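Long-range contacts in Mll3558 protein (Mesorhizobium loti, PDB 3RD6), which is of unknown function but belongs to the AHA1 family, whose namesake activates the Hsp90 ATPase, and probably shares the ligand-holding fold of Bet v 1-like proteins: residues A[6-11]-A[122-127]; A[12-17]-A[141-146]. One frame throughout, in Å; residues are numbered along the deposited sequence.

Interaction 1 (A[6-11]-A[122-127]); sequences IHSTFT and GAFFDG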
ATOM      1  N   ILE A   6      -0.174 -10.801   9.828  1.00 42.58           N
ATOM      2  CA  ILE A   6       0.484 -10.041  10.883  1.00 45.22           C
ATOM      3  C   ILE A   6       0.579  -8.589  10.399  1.00 52.04           C
ATOM      4  O   ILE A   6       0.968  -8.337   9.254  1.00 57.45           O
ATOM      5  CB  ILE A   6       1.914 -10.560  11.158  1.00 48.19           C
ATOM      6  CG1 ILE A   6       1.865 -11.999  11.669  1.00 54.39           C
ATOM      7  CG2 ILE A   6       2.607  -9.666  12.176  1.00 42.32           C
ATOM      8  CD1 ILE A   6       3.229 -12.569  12.004  1.00 58.01           C
ATOM      9  N   HIS A   7       0.199  -7.641  11.251  1.00 44.49           N
ATOM     10  CA  HIS A   7       0.279  -6.231  10.897  1.00 35.48           C
ATOM     11  C   HIS A   7       1.244  -5.566  11.837  1.00 37.15           C
ATOM     12  O   HIS A   7       1.125  -5.706  13.048  1.00 40.61           O
ATOM     13  CB  HIS A   7      -1.066  -5.521  11.043  1.00 33.33           C
ATOM     14  CG  HIS A   7      -2.108  -5.996  10.084  1.00 29.35           C
ATOM     15  ND1 HIS A   7      -3.016  -6.981  10.399  1.00 34.44           N
ATOM     16  CD2 HIS A   7      -2.355  -5.655   8.800  1.00 28.99           C
ATOM     17  CE1 HIS A   7      -3.779  -7.230   9.352  1.00 31.65           C
ATOM     18  NE2 HIS A   7      -3.400  -6.438   8.366  1.00 21.46           N
ATOM     19  N   SER A   8       2.196  -4.832  11.279  1.00 37.10           N
ATOM     20  CA  SER A   8       3.169  -4.123  12.087  1.00 23.21           C
ATOM     21  C   SER A   8       3.632  -2.916  11.311  1.00 26.14           C
ATOM     22  O   SER A   8       3.430  -2.822  10.114  1.00 27.09           O
ATOM     23  CB  SER A   8       4.365  -5.021  12.412  1.00 37.30           C
ATOM     24  OG  SER A   8       5.375  -4.920  11.414  1.00 46.82           O
ATOM     25  N   THR A   9       4.270  -1.999  12.011  1.00 21.74           N
ATOM     26  CA  THR A   9       4.776  -0.792  11.404  1.00 31.73           C
ATOM     27  C   THR A   9       6.091  -0.539  12.096  1.00 29.40           C
ATOM     28  O   THR A   9       6.246  -0.856  13.271  1.00 43.52           O
ATOM     29  CB  THR A   9       3.841   0.415  11.677  1.00 35.79           C
ATOM     30  OG1 THR A   9       2.526   0.137  11.170  1.00 50.92           O
ATOM     31  CG2 THR A   9       4.392   1.692  11.031  1.00 29.96           C
ATOM     32  N   PHE A  10       7.047   0.014  11.367  1.00 39.50           N
ATOM     33  CA  PHE A  10       8.336   0.340  11.950  1.00 34.27           C
ATOM     34  C   PHE A  10       8.817   1.623  11.311  1.00 45.55           C
ATOM     35  O   PHE A  10       8.373   1.988  10.215  1.00 45.99           O
ATOM     36  CB  PHE A  10       9.349  -0.803  11.757  1.00 41.89           C
ATOM     37  CG  PHE A  10       9.766  -1.043  10.333  1.00 46.31           C
ATOM     38  CD1 PHE A  10      10.659  -0.195   9.701  1.00 38.51           C
ATOM     39  CD2 PHE A  10       9.294  -2.138   9.635  1.00 39.98           C
ATOM     40  CE1 PHE A  10      11.081  -0.433   8.391  1.00 38.29           C
ATOM     41  CE2 PHE A  10       9.709  -2.380   8.332  1.00 42.86           C
ATOM     42  CZ  PHE A  10      10.602  -1.526   7.715  1.00 34.36           C
ATOM     43  N   THR A  11       9.704   2.322  12.006  1.00 48.48           N
ATOM     44  CA  THR A  11      10.230   3.579  11.497  1.00 53.35           C
ATOM     45  C   THR A  11      11.741   3.657  11.667  1.00 55.32           C
ATOM     46  O   THR A  11      12.292   3.154  12.638  1.00 61.45           O
ATOM     47  CB  THR A  11       9.541   4.748  12.201  1.00 55.99           C
ATOM     48  OG1 THR A  11       8.136   4.463  12.285  1.00 49.18           O
ATOM     49  CG2 THR A  11       9.716   6.034  11.410  1.00 51.58           C
ATOM     50  N   GLY A 122       3.311  -2.746   7.175  1.00 27.57           N
ATOM     51  CA  GLY A 122       3.183  -3.971   6.423  1.00 27.81           C
ATOM     52  C   GLY A 122       2.210  -5.015   6.913  1.00 28.58           C
ATOM     53  O   GLY A 122       1.742  -5.016   8.047  1.00 27.67           O
ATOM     54  N   ALA A 123       1.907  -5.921   6.004  1.00 29.80           N
ATOM     55  CA  ALA A 123       1.023  -7.035   6.264  1.00 27.65           C
ATOM     56  C   ALA A 123       1.802  -8.279   5.817  1.00 32.70           C
ATOM     57  O   ALA A 123       2.012  -8.490   4.620  1.00 37.49           O
ATOM     58  CB  ALA A 123      -0.271  -6.871   5.453  1.00 29.46           C
ATOM     59  N   PHE A 124       2.238  -9.086   6.781  1.00 25.83           N
ATOM     60  CA  PHE A 124       3.011 -10.289   6.483  1.00 30.82           C
ATOM     61  C   PHE A 124       2.097 -11.501   6.468  1.00 31.36           C
ATOM     62  O   PHE A 124       1.339 -11.737   7.411  1.00 36.49           O
ATOM     63  CB  PHE A 124       4.161 -10.422   7.491  1.00 35.78           C
ATOM     64  CG  PHE A 124       4.941  -9.142   7.660  1.00 34.72           C
ATOM     65  CD1 PHE A 124       4.460  -8.131   8.492  1.00 38.20           C
ATOM     66  CD2 PHE A 124       6.093  -8.897   6.904  1.00 38.48           C
ATOM     67  CE1 PHE A 124       5.107  -6.899   8.566  1.00 32.65           C
ATOM     68  CE2 PHE A 124       6.743  -7.662   6.976  1.00 26.51           C
ATOM     69  CZ  PHE A 124       6.242  -6.660   7.810  1.00 42.34           C
ATOM     70  N   PHE A 125       2.203 -12.274   5.390  1.00 40.66           N
ATOM     71  CA  PHE A 125       1.342 -13.418   5.160  1.00 43.91           C
ATOM     72  C   PHE A 125       1.663 -14.811   5.645  1.00 54.11           C
ATOM     73  O   PHE A 125       2.792 -15.286   5.590  1.00 53.28           O
ATOM     74  CB  PHE A 125       1.002 -13.492   3.666  1.00 46.22           C
ATOM     75  CG  PHE A 125       0.430 -12.209   3.123  1.00 42.74           C
ATOM     76  CD1 PHE A 125      -0.621 -11.571   3.775  1.00 40.85           C
ATOM     77  CD2 PHE A 125       0.960 -11.621   1.989  1.00 45.22           C
ATOM     78  CE1 PHE A 125      -1.120 -10.374   3.302  1.00 44.24           C
ATOM     79  CE2 PHE A 125       0.459 -10.418   1.512  1.00 48.66           C
ATOM     80  CZ  PHE A 125      -0.580  -9.797   2.170  1.00 39.01           C
ATOM     81  N   ASP A 126       0.589 -15.445   6.103  1.00 57.35           N
ATOM     82  CA  ASP A 126       0.546 -16.809   6.590  1.00 63.26           C
ATOM     83  C   ASP A 126       1.795 -17.343   7.255  1.00 66.17           C
ATOM     84  O   ASP A 126       2.709 -17.835   6.593  1.00 72.92           O
ATOM     85  CB  ASP A 126       0.104 -17.722   5.443  1.00 61.21           C
ATOM     86  CG  ASP A 126      -1.241 -17.303   4.869  1.00 67.02           C
ATOM     87  OD1 ASP A 126      -2.133 -16.957   5.673  1.00 66.66           O
ATOM     88  OD2 ASP A 126      -1.415 -17.314   3.629  1.00 65.70           O
ATOM     89  N   GLY A 127       1.799 -17.260   8.583  1.00 64.13           N
ATOM     90  CA  GLY A 127       2.920 -17.730   9.373  1.00 66.05           C
ATOM     91  C   GLY A 127       4.075 -16.760   9.296  1.00 64.44           C
ATOM     92  O   GLY A 127       4.514 -16.207  10.304  1.00 64.69           O
TER
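G122 O, a carbonyl oxygen at the seam of strands 6-11 and 122-125, is approached by three groups. S8 N donates to G122 O at 3.3 Å, tilted 23° from the carbonyl plane. H7 CA brings its hydrogen to G122 O in a weaker CA-H...O contact. The third is the amide nitrogen NE2 of Q121 of the second subunit, so this oxygen serves both the strand ladder and the dimer. The S8-G122 pair is completed by G122 N, 2.9 Å from S8 O and nearly in line with its C=O bond. Two residues back along strand 6-11, I6 N meets F124 O at 3.0 Å along an almost straight line (176° at the hydrogen), and F124 N returns the bond to I6 O. Between these two hydrogen-bonded pairs sits the non-hydrogen-bonded pair H7 and A123. The chain's first and last strands are thus joined side by side, as in the helix-grip fold of Bet v 1-like proteins, where a long C-terminal helix lies against one face of the curved sheet. I6, S8 and F124 are on that face. F124 has CG anti to its own carbonyl carbon (chi1 -48°), which directs the ring alongside G122 toward S8. The ring's CE1 comes to 3.5 Å from S8 OG, while I6 O lies at the ring edge near CD1, and A131 and R134 of helix 131-148 also touch the ring. H7 and A123 occupy the reverse face, H7 CD2 lying 4.1 Å from A123 CB. There the second subunit takes over: H7 NE2 is hydrogen-bonded to T104 OG1 of that chain, and A123 packs on its L102.

Interaction 2 (A[12-17]-A[141-146]); sequences IERTYP and LLEALA
I12 begins the contact by setting its CG2 methyl against CD1 of L142, 3.6 Å away, the two branched chains meeting at a slant. R14 reaches farther from the same side. Its CG lies opposite the backbone N (chi1 -167°) and the chain runs extended to NE, carrying CD past L142 CB and laying the guanidinium along the helix. One face of that group looks onto L142 O and the methyl of A146, with NH1 3.6 Å from A146 CB. NH2 rests 3.5 Å from the CG of E143, but the carboxylate stands at 84° to the guanidinium and OE1 stays 4.3 Å from NH2, beyond salt-bridge range, so any attraction is probably weak. Y16 supplies the polar link: its OH donates to L142 O at 2.8 Å, coming from above the carbonyl plane. A146 N reaches the same oxygen from the other face. The ring edge meets A146, CE1 lying 3.7 Å from CB, and the L145 side chain crosses that of Y16 at about a right angle, bringing its CD2 near CZ. A phenylalanine in place of Y16 would probably cost L142 O its second donor, beside the helical bond from A146 N, and open a gap next to L142 and L145. The strand and helix segments run almost parallel, 3° apart, with axes 9.8 Å from each other, the C-terminal helix lying against the sheet, consistent with the helix-grip fold. Around them, L116 of the adjacent strand 113-125 touches both Y16 and L142, and A26 and F27 of helix 20-28 close on L145.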
ATOM      1  N   ILE A  12      12.405   4.276  10.701  1.00 55.99           N
ATOM      2  CA  ILE A  12      13.850   4.402  10.720  1.00 58.80           C
ATOM      3  C   ILE A  12      14.277   5.832  10.403  1.00 64.25           C
ATOM      4  O   ILE A  12      14.021   6.333   9.315  1.00 64.56           O
ATOM      5  CB  ILE A  12      14.482   3.450   9.683  1.00 58.49           C
ATOM      6  CG1 ILE A  12      14.018   2.019   9.956  1.00 55.46           C
ATOM      7  CG2 ILE A  12      15.991   3.543   9.735  1.00 59.66           C
ATOM      8  CD1 ILE A  12      14.389   1.036   8.870  1.00 44.41           C
ATOM      9  N   GLU A  13      14.913   6.492  11.363  1.00 63.35           N
ATOM     10  CA  GLU A  13      15.390   7.852  11.147  1.00 67.87           C
ATOM     11  C   GLU A  13      16.870   7.779  10.834  1.00 70.88           C
ATOM     12  O   GLU A  13      17.604   6.972  11.411  1.00 74.49           O
ATOM     13  CB  GLU A  13      15.176   8.727  12.381  1.00 73.83           C
ATOM     14  CG  GLU A  13      13.727   9.052  12.671  1.00 82.05           C
ATOM     15  CD  GLU A  13      13.246   8.477  13.994  1.00 86.92           C
ATOM     16  OE1 GLU A  13      13.342   7.240  14.181  1.00 86.26           O
ATOM     17  OE2 GLU A  13      12.772   9.262  14.845  1.00 89.03           O
ATOM     18  N   ARG A  14      17.302   8.607   9.896  1.00 70.15           N
ATOM     19  CA  ARG A  14      18.698   8.630   9.503  1.00 72.02           C
ATOM     20  C   ARG A  14      18.970   9.937   8.784  1.00 69.98           C
ATOM     21  O   ARG A  14      18.360  10.226   7.755  1.00 66.53           O
ATOM     22  CB  ARG A  14      19.016   7.453   8.578  1.00 74.23           C
ATOM     23  CG  ARG A  14      20.502   7.236   8.398  1.00 79.73           C
ATOM     24  CD  ARG A  14      20.799   6.020   7.547  1.00 83.42           C
ATOM     25  NE  ARG A  14      22.106   5.444   7.864  1.00 82.05           N
ATOM     26  CZ  ARG A  14      23.252   6.115   7.840  1.00 85.24           C
ATOM     27  NH1 ARG A  14      23.264   7.401   7.511  1.00 82.67           N
ATOM     28  NH2 ARG A  14      24.386   5.495   8.146  1.00 76.88           N
ATOM     29  N   THR A  15      19.891  10.726   9.328  1.00 66.46           N
ATOM     30  CA  THR A  15      20.220  12.008   8.731  1.00 67.66           C
ATOM     31  C   THR A  15      21.395  11.919   7.780  1.00 70.91           C
ATOM     32  O   THR A  15      22.268  11.061   7.927  1.00 76.38           O
ATOM     33  CB  THR A  15      20.532  13.041   9.807  1.00 68.49           C
ATOM     34  OG1 THR A  15      19.456  13.078  10.754  1.00 71.68           O
ATOM     35  CG2 THR A  15      20.715  14.417   9.181  1.00 60.50           C
ATOM     36  N   TYR A  16      21.402  12.817   6.804  1.00 75.22           N
ATOM     37  CA  TYR A  16      22.452  12.856   5.798  1.00 76.24           C
ATOM     38  C   TYR A  16      22.992  14.269   5.704  1.00 76.29           C
ATOM     39  O   TYR A  16      22.240  15.230   5.850  1.00 78.01           O
ATOM     40  CB  TYR A  16      21.893  12.426   4.438  1.00 74.55           C
ATOM     41  CG  TYR A  16      21.374  11.010   4.423  1.00 75.91           C
ATOM     42  CD1 TYR A  16      22.238   9.937   4.230  1.00 72.05           C
ATOM     43  CD2 TYR A  16      20.024  10.737   4.650  1.00 77.73           C
ATOM     44  CE1 TYR A  16      21.772   8.625   4.261  1.00 71.29           C
ATOM     45  CE2 TYR A  16      19.549   9.425   4.688  1.00 68.53           C
ATOM     46  CZ  TYR A  16      20.428   8.379   4.491  1.00 70.49           C
ATOM     47  OH  TYR A  16      19.973   7.086   4.526  1.00 61.50           O
ATOM     48  N   PRO A  17      24.300  14.413   5.453  1.00 75.97           N
ATOM     49  CA  PRO A  17      24.921  15.731   5.339  1.00 75.73           C
ATOM     50  C   PRO A  17      24.423  16.422   4.071  1.00 74.17           C
ATOM     51  O   PRO A  17      24.566  17.636   3.912  1.00 77.25           O
ATOM     52  CB  PRO A  17      26.397  15.397   5.275  1.00 76.03           C
ATOM     53  CG  PRO A  17      26.400  14.125   4.495  1.00 76.06           C
ATOM     54  CD  PRO A  17      25.268  13.349   5.143  1.00 71.79           C
ATOM     55  N   LEU A 141      19.984  -0.849   3.634  1.00 55.57           N
ATOM     56  CA  LEU A 141      19.881  -0.152   2.367  1.00 53.24           C
ATOM     57  C   LEU A 141      20.013   1.357   2.564  1.00 48.68           C
ATOM     58  O   LEU A 141      20.564   2.052   1.725  1.00 50.69           O
ATOM     59  CB  LEU A 141      18.545  -0.498   1.689  1.00 49.62           C
ATOM     60  CG  LEU A 141      18.470  -1.919   1.120  1.00 51.74           C
ATOM     61  CD1 LEU A 141      17.024  -2.334   0.965  1.00 48.80           C
ATOM     62  CD2 LEU A 141      19.201  -1.993  -0.216  1.00 45.80           C
ATOM     63  N   LEU A 142      19.500   1.858   3.682  1.00 52.29           N
ATOM     64  CA  LEU A 142      19.577   3.284   3.982  1.00 59.90           C
ATOM     65  C   LEU A 142      21.004   3.637   4.357  1.00 64.89           C
ATOM     66  O   LEU A 142      21.487   4.730   4.050  1.00 60.12           O
ATOM     67  CB  LEU A 142      18.645   3.666   5.138  1.00 53.28           C
ATOM     68  CG  LEU A 142      17.148   3.747   4.852  1.00 56.16           C
ATOM     69  CD1 LEU A 142      16.432   4.050   6.153  1.00 44.34           C
ATOM     70  CD2 LEU A 142      16.862   4.820   3.798  1.00 40.78           C
ATOM     71  N   GLU A 143      21.672   2.707   5.032  1.00 67.24           N
ATOM     72  CA  GLU A 143      23.061   2.900   5.424  1.00 64.44           C
ATOM     73  C   GLU A 143      23.853   2.918   4.108  1.00 56.44           C
ATOM     74  O   GLU A 143      24.736   3.757   3.920  1.00 59.29           O
ATOM     75  CB  GLU A 143      23.515   1.746   6.330  1.00 68.23           C
ATOM     76  CG  GLU A 143      24.594   2.109   7.349  1.00 77.58           C
ATOM     77  CD  GLU A 143      26.003   1.884   6.835  1.00 88.08           C
ATOM     78  OE1 GLU A 143      26.959   2.136   7.594  1.00 83.22           O
ATOM     79  OE2 GLU A 143      26.157   1.447   5.675  1.00 94.54           O
ATOM     80  N   ALA A 144      23.503   2.008   3.195  1.00 50.48           N
ATOM     81  CA  ALA A 144      24.147   1.922   1.886  1.00 48.27           C
ATOM     82  C   ALA A 144      23.924   3.212   1.103  1.00 50.14           C
ATOM     83  O   ALA A 144      24.829   3.688   0.423  1.00 60.49           O
ATOM     84  CB  ALA A 144      23.593   0.749   1.112  1.00 39.18           C
ATOM     85  N   LEU A 145      22.713   3.763   1.188  1.00 56.19           N
ATOM     86  CA  LEU A 145      22.390   5.017   0.508  1.00 58.10           C
ATOM     87  C   LEU A 145      23.388   6.074   0.965  1.00 58.25           C
ATOM     88  O   LEU A 145      23.923   6.837   0.152  1.00 60.93           O
ATOM     89  CB  LEU A 145      20.974   5.476   0.859  1.00 52.85           C
ATOM     90  CG  LEU A 145      20.582   6.906   0.442  1.00 46.70           C
ATOM     91  CD1 LEU A 145      20.689   7.092  -1.056  1.00 45.85           C
ATOM     92  CD2 LEU A 145      19.166   7.178   0.900  1.00 57.79           C
ATOM     93  N   ALA A 146      23.634   6.098   2.276  1.00 59.59           N
ATOM     94  CA  ALA A 146      24.563   7.040   2.889  1.00 53.04           C
ATOM     95  C   ALA A 146      25.859   7.132   2.091  1.00 59.65           C
ATOM     96  O   ALA A 146      26.290   8.227   1.707  1.00 59.01           O
ATOM     97  CB  ALA A 146      24.852   6.628   4.327  1.00 46.43           C
TER

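In the fold
Strand 5-16 serves both interactions, and its two halves illustrate how an outermost strand of this chain's sheet can be held in two ways. Interaction 1 is lateral: backbone hydrogen bonds tie it to strand 113-125 within the sheet, and the face carrying H7 and A123 meets the second subunit. Interaction 2 is between layers: side chains bridge from the strand to helix 131-148, the element that follows strand 113-125, and no other chain touches it. Their centres stand 23 Å apart. Both are only partly buried; G122, A123 and F124 are buried in the first, and I12, Y16, L142 and L145 form a buried cluster in the second, with R14 and E143 at its more exposed margin.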